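Local coordinates for conserved exported protein (PDB 3CLW), which is an exported protein of undetermined function that probably hydrolyses O-glycosidic bonds, at residues 167-172 / 219-224. Numbering follows the deposited sequence.
Sequences SAQHFR and SEAQID
Gln-169 and Ile-223 bring the two backbones closest, their CA atoms 6.6 Å apart, where a turn near the end of helix 157-173 faces the chain leaving helix 204-221. Gln-222 breaks the second helix with positive phi (54°), and Ile-223 and Asp-224 continue as an irregular link. No direct hydrogen bond joins the segments; Ile-223 fills the middle of the contact with both of its branches. Its CG2 methyl packs against the aliphatic stem of Gln-169, 3.6 Å from CG, while CD1 reaches Ala-168 CB at 4.0 Å. One turn further along the helix, Arg-172 brings CD to 3.9 Å from Ile-223 CB. With CG anti to the backbone N (chi1 -172°) and the chain extended beyond it, Gln-169 carries its amide to Ala-221, where a water accepts from NE2 (2.8 Å) and donates weakly to Ala-221 O. A second water takes the Asp-224 N-H at 2.9 Å and, weakly, that of Arg-172 NE. Asp-224 O sits over one guanidinium face; Asp-224 OD2 stays 4.5 Å from Arg-172 NH2, well out of plane, so any attraction is probably one of charge alone. Arg-172 NH1 instead hydrogen-bonds Val-178 O and Asn-179 OD1 at strand 178-182. Ala-168 also packs on Val-178 and Ile-181 of that strand. This surface contact of the TIM barrel joins helix 157-173 to the end of helix 204-221 and its following link, ahead of parallel-paired strands 178-182 and 226-232.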
loop_
_atom_site.group_PDB
_atom_site.type_symbol
_atom_site.label_atom_id
_atom_site.label_comp_id
_atom_site.label_asym_id
_atom_site.label_seq_id
_atom_site.Cartn_x
_atom_site.Cartn_y
_atom_site.Cartn_z
ATOM N N SER A 167 -8.365 13.947 -15.125
ATOM C CA SER A 167 -6.962 13.500 -15.025
ATOM C C SER A 167 -6.852 11.991 -15.296
ATOM O O SER A 167 -5.996 11.551 -16.093
ATOM C CB SER A 167 -6.377 13.819 -13.642
ATOM O OG SER A 167 -6.318 15.202 -13.395
ATOM N N ALA A 168 -7.698 11.205 -14.617
ATOM C CA ALA A 168 -7.758 9.773 -14.881
ATOM C C ALA A 168 -8.086 9.498 -16.344
ATOM O O ALA A 168 -7.465 8.637 -16.978
ATOM C CB ALA A 168 -8.777 9.036 -13.954
ATOM N N GLN A 169 -9.058 10.223 -16.871
ATOM C CA GLN A 169 -9.475 9.988 -18.254
ATOM C C GLN A 169 -8.368 10.324 -19.224
ATOM O O GLN A 169 -8.168 9.594 -20.192
ATOM C CB GLN A 169 -10.725 10.766 -18.628
ATOM C CG GLN A 169 -11.289 10.383 -20.010
ATOM C CD GLN A 169 -12.654 11.067 -20.297
ATOM O OE1 GLN A 169 -12.998 12.098 -19.699
ATOM N NE2 GLN A 169 -13.421 10.486 -21.198
ATOM N N HIS A 170 -7.672 11.426 -18.981
ATOM C CA HIS A 170 -6.483 11.783 -19.775
ATOM C C HIS A 170 -5.497 10.628 -19.859
ATOM O O HIS A 170 -5.066 10.252 -20.935
ATOM C CB HIS A 170 -5.750 12.990 -19.211
ATOM C CG HIS A 170 -4.433 13.223 -19.866
ATOM N ND1 HIS A 170 -4.307 13.904 -21.060
ATOM C CD2 HIS A 170 -3.179 12.834 -19.515
ATOM C CE1 HIS A 170 -3.033 13.909 -21.422
ATOM N NE2 HIS A 170 -2.328 13.290 -20.489
ATOM N N PHE A 171 -5.150 10.066 -18.713
ATOM C CA PHE A 171 -4.175 8.983 -18.696
ATOM C C PHE A 171 -4.730 7.664 -19.261
ATOM O O PHE A 171 -3.975 6.894 -19.888
ATOM C CB PHE A 171 -3.517 8.870 -17.320
ATOM C CG PHE A 171 -2.566 10.011 -17.046
ATOM C CD1 PHE A 171 -2.988 11.131 -16.336
ATOM C CD2 PHE A 171 -1.287 10.004 -17.600
ATOM C CE1 PHE A 171 -2.144 12.226 -16.124
ATOM C CE2 PHE A 171 -0.396 11.083 -17.395
ATOM C CZ PHE A 171 -0.844 12.207 -16.646
ATOM N N ARG A 172 -6.052 7.449 -19.133
ATOM C CA ARG A 172 -6.672 6.302 -19.829
ATOM C C ARG A 172 -6.535 6.418 -21.337
ATOM O O ARG A 172 -6.243 5.415 -22.019
ATOM C CB ARG A 172 -8.138 6.041 -19.393
ATOM C CG ARG A 172 -8.259 5.681 -17.882
ATOM C CD ARG A 172 -9.663 5.253 -17.461
ATOM N NE ARG A 172 -9.985 3.986 -18.059
ATOM C CZ ARG A 172 -9.681 2.793 -17.538
ATOM N NH1 ARG A 172 -9.060 2.670 -16.368
ATOM N NH2 ARG A 172 -10.002 1.698 -18.201
ATOM N N SER A 219 -19.614 8.648 -14.173
ATOM C CA SER A 219 -20.723 8.208 -15.008
ATOM C C SER A 219 -20.808 9.088 -16.235
ATOM O O SER A 219 -20.924 8.566 -17.345
ATOM C CB SER A 219 -22.057 8.178 -14.217
ATOM O OG SER A 219 -22.084 7.091 -13.302
ATOM N N GLU A 220 -20.676 10.401 -16.059
ATOM C CA GLU A 220 -20.639 11.334 -17.193
ATOM C C GLU A 220 -19.460 11.075 -18.143
ATOM O O GLU A 220 -19.615 11.147 -19.363
ATOM C CB GLU A 220 -20.609 12.792 -16.703
ATOM C CG GLU A 220 -22.009 13.364 -16.329
ATOM C CD GLU A 220 -21.966 14.626 -15.413
ATOM O OE1 GLU A 220 -22.907 14.776 -14.596
ATOM O OE2 GLU A 220 -21.005 15.451 -15.506
ATOM N N ALA A 221 -18.288 10.768 -17.578
ATOM C CA ALA A 221 -17.092 10.492 -18.367
ATOM C C ALA A 221 -17.147 9.094 -18.991
ATOM O O ALA A 221 -16.506 8.857 -19.993
ATOM C CB ALA A 221 -15.848 10.629 -17.501
ATOM N N GLN A 222 -17.904 8.183 -18.374
ATOM C CA GLN A 222 -17.941 6.766 -18.746
ATOM C C GLN A 222 -16.543 6.127 -18.776
ATOM O O GLN A 222 -16.187 5.437 -19.723
ATOM C CB GLN A 222 -18.672 6.557 -20.081
ATOM C CG GLN A 222 -20.120 7.153 -20.143
ATOM C CD GLN A 222 -20.683 7.147 -21.574
ATOM O OE1 GLN A 222 -21.194 6.134 -22.038
ATOM N NE2 GLN A 222 -20.545 8.271 -22.286
ATOM N N ILE A 223 -15.749 6.377 -17.741
ATOM C CA ILE A 223 -14.466 5.701 -17.584
ATOM C C ILE A 223 -14.634 4.512 -16.645
ATOM O O ILE A 223 -15.431 4.552 -15.706
ATOM C CB ILE A 223 -13.314 6.646 -17.093
ATOM C CG1 ILE A 223 -13.666 7.343 -15.761
ATOM C CG2 ILE A 223 -12.908 7.659 -18.201
ATOM C CD1 ILE A 223 -12.476 8.078 -15.136
ATOM N N ASP A 224 -13.873 3.459 -16.916
ATOM C CA ASP A 224 -13.861 2.247 -16.111
ATOM C C ASP A 224 -12.981 2.438 -14.872
ATOM O O ASP A 224 -11.902 1.825 -14.763
ATOM C CB ASP A 224 -13.372 1.064 -16.982
ATOM C CG ASP A 224 -13.578 -0.293 -16.308
ATOM O OD1 ASP A 224 -14.310 -0.357 -15.285
ATOM O OD2 ASP A 224 -12.989 -1.298 -16.782
HETATM O O HOH W 1 -15.799 11.733 -21.793
HETATM O O HOH W 2 -12.837 3.406 -19.663
#